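Local coordinates for protein glucanase (Clostridium thermocellum, PDB 5GXX) that probably hydrolyses internal beta-1,4-glucosidic bonds in cellulose, as a family 9 endoglucanase of the bacterial cellulosome, at residues D42-G47 with Y110-G115; F57-A62 with S182-A187; A117-W122 with N188-S193. The protein carries 1 engineered substitution. All coordinates share one frame; numbering follows the deposited sequence.

Contact 1: residues D42-G47 with Y110-G115; sequences DEVLGG and YQIGDG
The carboxylate of Asp42 is gripped from outside the contact, OD1 by a salt bridge to NE of Arg134 and OD2 by a hydrogen bond to OG1 of Thr39, and across the contact one of its faces lies under a methyl of Ile112. CG2 of Ile112 stands almost straight above CG of Asp42, 3.3 Å away, and is nearly as close to both oxygens, which makes for tight packing. The oxygens keep their polar partners outside while the methyl covers one face of the carboxylate. The other branch of Ile112 bends (chi2 -64°) and carries CD1 to the backbone, 3.8 Å from N of Val44 and 4.1 Å from CB of Glu43. Glu43 itself turns its carboxylate away, toward a weak, long ion pair with Arg104. Past Ile112 the chain leaves the strand through Gly113, whose O accepts a nearly straight bond (175°) from NE2 of Gln111 at 2.9 Å. The contact seats a loop on the last residue of strand 108-112, the central strand of a small antiparallel sheet between 56-57 and 136-139. Tyr98 of helix 85-101 touches both Val44 and Ile112, and Tyr136 of strand 136-139 meets both Glu43 and Ile112.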
# COMPACT_ATOMS: atom_id res chain seq x y z
N ASP A 42 22.32 11.39 -22.28
CA ASP A 42 22.32 12.84 -22.27
C ASP A 42 22.48 13.44 -23.67
O ASP A 42 23.14 12.86 -24.54
CB ASP A 42 23.44 13.37 -21.37
CG ASP A 42 23.11 13.26 -19.90
OD1 ASP A 42 21.98 12.84 -19.54
OD2 ASP A 42 24.00 13.60 -19.09
N GLU A 43 21.87 14.60 -23.87
CA GLU A 43 21.93 15.28 -25.17
C GLU A 43 23.35 15.67 -25.58
O GLU A 43 23.70 15.61 -26.75
CB GLU A 43 21.03 16.52 -25.14
CG GLU A 43 21.02 17.35 -26.43
CD GLU A 43 20.34 16.64 -27.59
OE1 GLU A 43 19.59 15.67 -27.35
OE2 GLU A 43 20.55 17.04 -28.76
N VAL A 44 24.14 16.08 -24.59
CA VAL A 44 25.57 16.30 -24.79
C VAL A 44 26.31 15.43 -23.79
O VAL A 44 26.04 15.47 -22.58
CB VAL A 44 25.97 17.77 -24.56
CG1 VAL A 44 27.44 17.98 -24.87
CG2 VAL A 44 25.11 18.70 -25.41
N LEU A 45 27.25 14.64 -24.30
CA LEU A 45 27.97 13.67 -23.49
C LEU A 45 29.20 14.28 -22.84
O LEU A 45 29.69 15.32 -23.25
CB LEU A 45 28.38 12.48 -24.36
CG LEU A 45 27.21 11.70 -24.98
CD1 LEU A 45 27.77 10.67 -25.95
CD2 LEU A 45 26.42 11.04 -23.87
N GLY A 46 29.70 13.59 -21.82
CA GLY A 46 30.89 14.01 -21.07
C GLY A 46 30.66 15.21 -20.16
O GLY A 46 29.53 15.48 -19.75
N GLY A 47 31.74 15.93 -19.89
CA GLY A 47 31.68 17.06 -18.96
C GLY A 47 31.56 16.57 -17.53
O GLY A 47 31.69 15.37 -17.25
N TYR A 110 23.07 24.58 -22.62
CA TYR A 110 23.67 25.17 -21.41
C TYR A 110 23.37 24.44 -20.11
O TYR A 110 23.85 24.85 -19.05
CB TYR A 110 23.30 26.66 -21.30
CG TYR A 110 21.88 26.98 -20.87
CD1 TYR A 110 20.85 27.10 -21.81
CD2 TYR A 110 21.57 27.22 -19.53
CE1 TYR A 110 19.55 27.43 -21.41
CE2 TYR A 110 20.27 27.53 -19.12
CZ TYR A 110 19.27 27.64 -20.07
OH TYR A 110 17.98 27.95 -19.66
N GLN A 111 22.57 23.38 -20.18
CA GLN A 111 22.28 22.57 -19.01
C GLN A 111 21.83 21.18 -19.41
O GLN A 111 21.11 21.01 -20.40
CB GLN A 111 21.21 23.26 -18.15
CG GLN A 111 20.95 22.59 -16.82
CD GLN A 111 20.15 23.45 -15.88
OE1 GLN A 111 20.43 24.64 -15.72
NE2 GLN A 111 19.19 22.84 -15.21
N ILE A 112 22.25 20.17 -18.66
CA ILE A 112 21.70 18.82 -18.80
C ILE A 112 21.17 18.40 -17.45
O ILE A 112 21.89 18.41 -16.46
CB ILE A 112 22.73 17.76 -19.26
CG1 ILE A 112 23.46 18.12 -20.56
CG2 ILE A 112 22.08 16.36 -19.36
CD1 ILE A 112 22.60 18.22 -21.81
N GLY A 113 19.89 18.04 -17.38
CA GLY A 113 19.27 17.70 -16.12
C GLY A 113 18.47 18.86 -15.53
O GLY A 113 18.80 20.04 -15.72
N ASP A 114 17.41 18.49 -14.82
CA ASP A 114 16.51 19.41 -14.13
C ASP A 114 16.94 19.41 -12.68
O ASP A 114 16.95 18.36 -12.04
CB ASP A 114 15.09 18.86 -14.26
CG ASP A 114 14.04 19.76 -13.60
OD1 ASP A 114 13.98 19.82 -12.35
OD2 ASP A 114 13.23 20.35 -14.33
N GLY A 115 17.30 20.59 -12.17
CA GLY A 115 17.81 20.74 -10.81
C GLY A 115 16.92 20.10 -9.76
O GLY A 115 17.38 19.29 -8.94

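Contact 2: residues F57-A62 with S182-A187; sequences FNLPMA and STYTAA
Leu59 and Tyr184 cross at about a right angle, with the phenol oxygen at the crossing point. OH of Tyr184 lies 3.5 Å from CB of Leu59 and equally near its CD2, and that methyl also approaches CZ obliquely. Tyr184 gets there by extending straight from its loop, CG anti to the backbone N (chi1 180°). In the plane of its ring sits a water that donates to OH of Tyr184 at 2.9 Å and accepts from N of Leu59, near the start of helix 58-75. Alongside this pair, CB of Ala187 packs obliquely on the Phe57 ring, 3.8 Å from CD1 and almost as close to CE1. Phe57 occupies the N-cap position of the helix, and its ring also meets Tyr191 edge-to-face. A bound Tris molecule lies about 4 Å from the Phe57 side chain, which suggests that this packing lies beside a pocket. The chemistry is mixed: the direct contacts are van der Waals, with no direct hydrogen bond between the segments, while the buried phenol OH also bonds O of Tyr191. The water meets an N-H of the first helical turn, and so adds a polar bridge to the packing.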
# COMPACT_ATOMS: atom_id res chain seq x y z
N PHE A 57 25.65 21.87 -15.06
CA PHE A 57 25.34 23.30 -15.02
C PHE A 57 26.49 24.04 -15.69
O PHE A 57 27.55 24.17 -15.09
CB PHE A 57 25.23 23.83 -13.58
CG PHE A 57 23.94 23.50 -12.87
CD1 PHE A 57 22.74 24.07 -13.27
CD2 PHE A 57 23.95 22.75 -11.69
CE1 PHE A 57 21.57 23.82 -12.55
CE2 PHE A 57 22.79 22.49 -10.96
CZ PHE A 57 21.58 23.04 -11.39
N ASN A 58 26.30 24.53 -16.91
CA ASN A 58 27.44 25.02 -17.68
C ASN A 58 28.14 26.25 -17.13
O ASN A 58 29.32 26.43 -17.42
CB ASN A 58 27.05 25.32 -19.14
CG ASN A 58 26.91 24.08 -20.00
OD1 ASN A 58 26.55 23.01 -19.51
ND2 ASN A 58 27.23 24.22 -21.29
N LEU A 59 27.44 27.10 -16.38
CA LEU A 59 28.08 28.31 -15.86
C LEU A 59 29.19 27.94 -14.86
O LEU A 59 30.34 28.29 -15.10
CB LEU A 59 27.08 29.35 -15.32
CG LEU A 59 27.65 30.66 -14.76
CD1 LEU A 59 28.53 31.40 -15.77
CD2 LEU A 59 26.50 31.55 -14.30
N PRO A 60 28.87 27.26 -13.75
CA PRO A 60 30.00 26.86 -12.90
C PRO A 60 30.92 25.83 -13.55
O PRO A 60 32.09 25.75 -13.17
CB PRO A 60 29.32 26.29 -11.65
CG PRO A 60 27.98 25.79 -12.18
CD PRO A 60 27.59 26.87 -13.14
N MET A 61 30.44 25.05 -14.51
CA MET A 61 31.32 24.07 -15.13
C MET A 61 32.39 24.78 -15.92
O MET A 61 33.59 24.47 -15.79
CB MET A 61 30.57 23.10 -16.04
CG MET A 61 31.39 21.84 -16.30
SD MET A 61 30.93 20.89 -17.76
CE MET A 61 29.21 20.49 -17.47
N ALA A 62 31.96 25.76 -16.72
CA ALA A 62 32.89 26.51 -17.55
C ALA A 62 33.79 27.36 -16.66
O ALA A 62 34.98 27.46 -16.91
CB ALA A 62 32.14 27.35 -18.57
N SER A 182 18.40 36.74 -20.59
CA SER A 182 16.97 36.39 -20.58
C SER A 182 16.69 34.93 -20.96
O SER A 182 15.73 34.32 -20.48
CB SER A 182 16.15 37.36 -21.44
OG SER A 182 16.37 37.14 -22.83
N THR A 183 17.56 34.34 -21.78
CA THR A 183 17.39 32.93 -22.14
C THR A 183 18.10 31.96 -21.21
O THR A 183 18.15 30.77 -21.49
CB THR A 183 17.82 32.64 -23.59
OG1 THR A 183 19.24 32.80 -23.74
CG2 THR A 183 17.10 33.59 -24.53
N TYR A 184 18.67 32.50 -20.13
CA TYR A 184 19.30 31.69 -19.10
C TYR A 184 18.34 31.56 -17.93
O TYR A 184 18.25 32.45 -17.08
CB TYR A 184 20.64 32.33 -18.71
CG TYR A 184 21.43 31.60 -17.64
CD1 TYR A 184 21.99 30.35 -17.89
CD2 TYR A 184 21.66 32.19 -16.39
CE1 TYR A 184 22.72 29.68 -16.90
CE2 TYR A 184 22.40 31.53 -15.39
CZ TYR A 184 22.92 30.28 -15.66
OH TYR A 184 23.65 29.62 -14.69
N THR A 185 17.57 30.47 -17.93
CA THR A 185 16.50 30.23 -16.95
C THR A 185 16.55 28.88 -16.22
O THR A 185 16.11 28.80 -15.06
CB THR A 185 15.09 30.40 -17.59
OG1 THR A 185 14.90 29.42 -18.61
CG2 THR A 185 14.89 31.83 -18.13
N ALA A 186 17.08 27.84 -16.86
CA ALA A 186 16.98 26.49 -16.33
C ALA A 186 17.74 26.34 -15.01
O ALA A 186 17.45 25.44 -14.23
CB ALA A 186 17.46 25.48 -17.35
N ALA A 187 18.71 27.22 -14.78
CA ALA A 187 19.54 27.17 -13.57
C ALA A 187 19.08 28.13 -12.48
O ALA A 187 19.75 28.29 -11.46
CB ALA A 187 21.00 27.42 -13.91
O HOH W 1 24.75 27.03 -15.25

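Contact 3: residues A117-W122 with N188-S193; sequences ADHKWW and NGFYSS
His119 lays the ND1 and CE1 atoms of its imidazole against CD1 and CE1 of the Phe190 ring. The closest pair is ND1 of His119 with CE1 of Phe190, at 3.6 Å, and CE1 of His119 is 3.8 Å from CD1 of Phe190. With the planes at 87° and the centroids 5.3 Å apart, the rings are almost perpendicular, but they meet obliquely. The two side chains slide past one another in opposite directions, each with CG beside its own backbone N (chi1 -68° for His119). The other ring nitrogen, NE2, bonds OD2 of Asp53, and that bond, with OD1 of Asp118 in plane at the ring edge, limits the ring's rotation. Tris is bound here too: it lies about 3 Å from the His119 side chain, and its O3 bonds O of Phe190, consistent with this pair lining part of the sugar-binding cleft of a family 9 enzyme. Within the loop, N of Gly189 bonds OG of Ser192 at 3.0 Å, bridging across Phe190 and Tyr191. The contact joins the short helix 115-120, which follows strand 108-112 and packs on helix 128-131 through Asp118, to the long loop between helices 162-178 and 198-212.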
# COMPACT_ATOMS: atom_id res chain seq x y z
N ALA A 117 14.29 17.95 -10.05
CA ALA A 117 14.16 16.51 -10.28
C ALA A 117 15.42 15.75 -9.87
O ALA A 117 15.33 14.73 -9.18
CB ALA A 117 13.82 16.23 -11.75
N ASP A 118 16.58 16.25 -10.27
CA ASP A 118 17.86 15.61 -9.93
C ASP A 118 18.06 15.53 -8.41
O ASP A 118 18.40 14.47 -7.86
CB ASP A 118 19.00 16.36 -10.64
CG ASP A 118 20.33 15.62 -10.57
OD1 ASP A 118 21.00 15.74 -9.51
OD2 ASP A 118 20.66 14.94 -11.56
N HIS A 119 17.86 16.65 -7.72
CA HIS A 119 18.17 16.75 -6.30
C HIS A 119 17.21 15.98 -5.41
O HIS A 119 17.56 15.59 -4.30
CB HIS A 119 18.23 18.23 -5.90
CG HIS A 119 19.40 18.93 -6.51
ND1 HIS A 119 19.71 20.24 -6.22
CD2 HIS A 119 20.34 18.50 -7.38
CE1 HIS A 119 20.79 20.59 -6.89
NE2 HIS A 119 21.20 19.55 -7.60
N LYS A 120 16.02 15.69 -5.92
CA LYS A 120 15.04 14.97 -5.11
C LYS A 120 15.43 13.51 -4.88
O LYS A 120 14.96 12.88 -3.93
CB LYS A 120 13.68 15.07 -5.80
CG LYS A 120 12.50 14.80 -4.90
CD LYS A 120 11.21 15.03 -5.70
CE LYS A 120 10.05 14.22 -5.15
NZ LYS A 120 9.96 14.30 -3.66
N TRP A 121 16.33 12.99 -5.71
CA TRP A 121 16.71 11.58 -5.68
C TRP A 121 18.16 11.45 -5.22
O TRP A 121 19.01 12.24 -5.63
CB TRP A 121 16.54 10.97 -7.07
CG TRP A 121 16.96 9.53 -7.19
CD1 TRP A 121 16.27 8.42 -6.79
CD2 TRP A 121 18.18 9.04 -7.77
NE1 TRP A 121 16.97 7.28 -7.08
CE2 TRP A 121 18.15 7.63 -7.68
CE3 TRP A 121 19.29 9.67 -8.35
CZ2 TRP A 121 19.19 6.83 -8.16
CZ3 TRP A 121 20.32 8.87 -8.83
CH2 TRP A 121 20.26 7.46 -8.74
N TRP A 122 18.41 10.44 -4.40
CA TRP A 122 19.72 10.17 -3.80
C TRP A 122 20.17 8.79 -4.28
O TRP A 122 19.58 7.78 -3.92
CB TRP A 122 19.66 10.24 -2.27
CG TRP A 122 21.04 10.36 -1.66
CD1 TRP A 122 21.85 9.34 -1.24
CD2 TRP A 122 21.78 11.57 -1.46
NE1 TRP A 122 23.04 9.85 -0.76
CE2 TRP A 122 23.03 11.21 -0.90
CE3 TRP A 122 21.51 12.93 -1.69
CZ2 TRP A 122 24.00 12.17 -0.55
CZ3 TRP A 122 22.48 13.87 -1.36
CH2 TRP A 122 23.71 13.48 -0.83
N ASN A 188 17.93 28.78 -12.66
CA ASN A 188 17.47 29.71 -11.64
C ASN A 188 17.20 29.06 -10.29
O ASN A 188 16.54 28.02 -10.21
CB ASN A 188 16.20 30.43 -12.08
CG ASN A 188 16.48 31.45 -13.16
OD1 ASN A 188 17.62 31.67 -13.56
ND2 ASN A 188 15.42 32.10 -13.61
N GLY A 189 17.74 29.68 -9.25
CA GLY A 189 17.67 29.16 -7.90
C GLY A 189 18.82 28.22 -7.60
O GLY A 189 19.00 27.87 -6.44
N PHE A 190 19.60 27.84 -8.62
CA PHE A 190 20.78 26.99 -8.43
C PHE A 190 22.04 27.79 -8.76
O PHE A 190 22.90 28.02 -7.90
CB PHE A 190 20.69 25.71 -9.29
CG PHE A 190 19.46 24.88 -9.01
CD1 PHE A 190 19.42 24.00 -7.94
CD2 PHE A 190 18.32 25.03 -9.79
CE1 PHE A 190 18.28 23.24 -7.67
CE2 PHE A 190 17.17 24.29 -9.52
CZ PHE A 190 17.14 23.38 -8.46
N TYR A 191 22.10 28.28 -10.00
CA TYR A 191 23.16 29.16 -10.48
C TYR A 191 22.57 30.36 -11.24
O TYR A 191 22.91 30.61 -12.40
CB TYR A 191 24.16 28.37 -11.33
CG TYR A 191 24.97 27.40 -10.48
CD1 TYR A 191 26.04 27.85 -9.71
CD2 TYR A 191 24.66 26.04 -10.43
CE1 TYR A 191 26.77 26.98 -8.90
CE2 TYR A 191 25.39 25.16 -9.62
CZ TYR A 191 26.45 25.63 -8.88
OH TYR A 191 27.19 24.78 -8.09
N SER A 192 21.69 31.10 -10.58
CA SER A 192 21.13 32.33 -11.16
C SER A 192 22.24 33.33 -11.49
O SER A 192 23.24 33.38 -10.76
CB SER A 192 20.13 32.96 -10.17
OG SER A 192 18.91 32.24 -10.16
N SER A 193 22.08 34.09 -12.57
CA SER A 193 23.01 35.17 -12.88
C SER A 193 22.70 36.34 -11.96
O SER A 193 21.69 37.02 -12.11
CB SER A 193 22.93 35.57 -14.37
OG SER A 193 23.84 36.62 -14.68

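In the fold
All three contacts lie in the family 9 catalytic region. The centres of contact 1 and contact 2 are about 11 Å apart, as are those of contact 2 and contact 3; between contact 1 and contact 3 the centres are about 13 Å apart. Contact 1 closes before contact 3 opens, while contact 2 interlocks with both along the chain. Residues 182-187 and 188-193 form one continuous loop, and 110-115 runs into helix 115-120. The contacts touch: Tyr110 OH probably bonds Ala186 N, Phe57 packs on Phe190, and Gly115 meets Phe190. The small sheet, the start of helix 58-75 and the loop are thus packed together, with contacts 2 and 3 nearer the bound Tris.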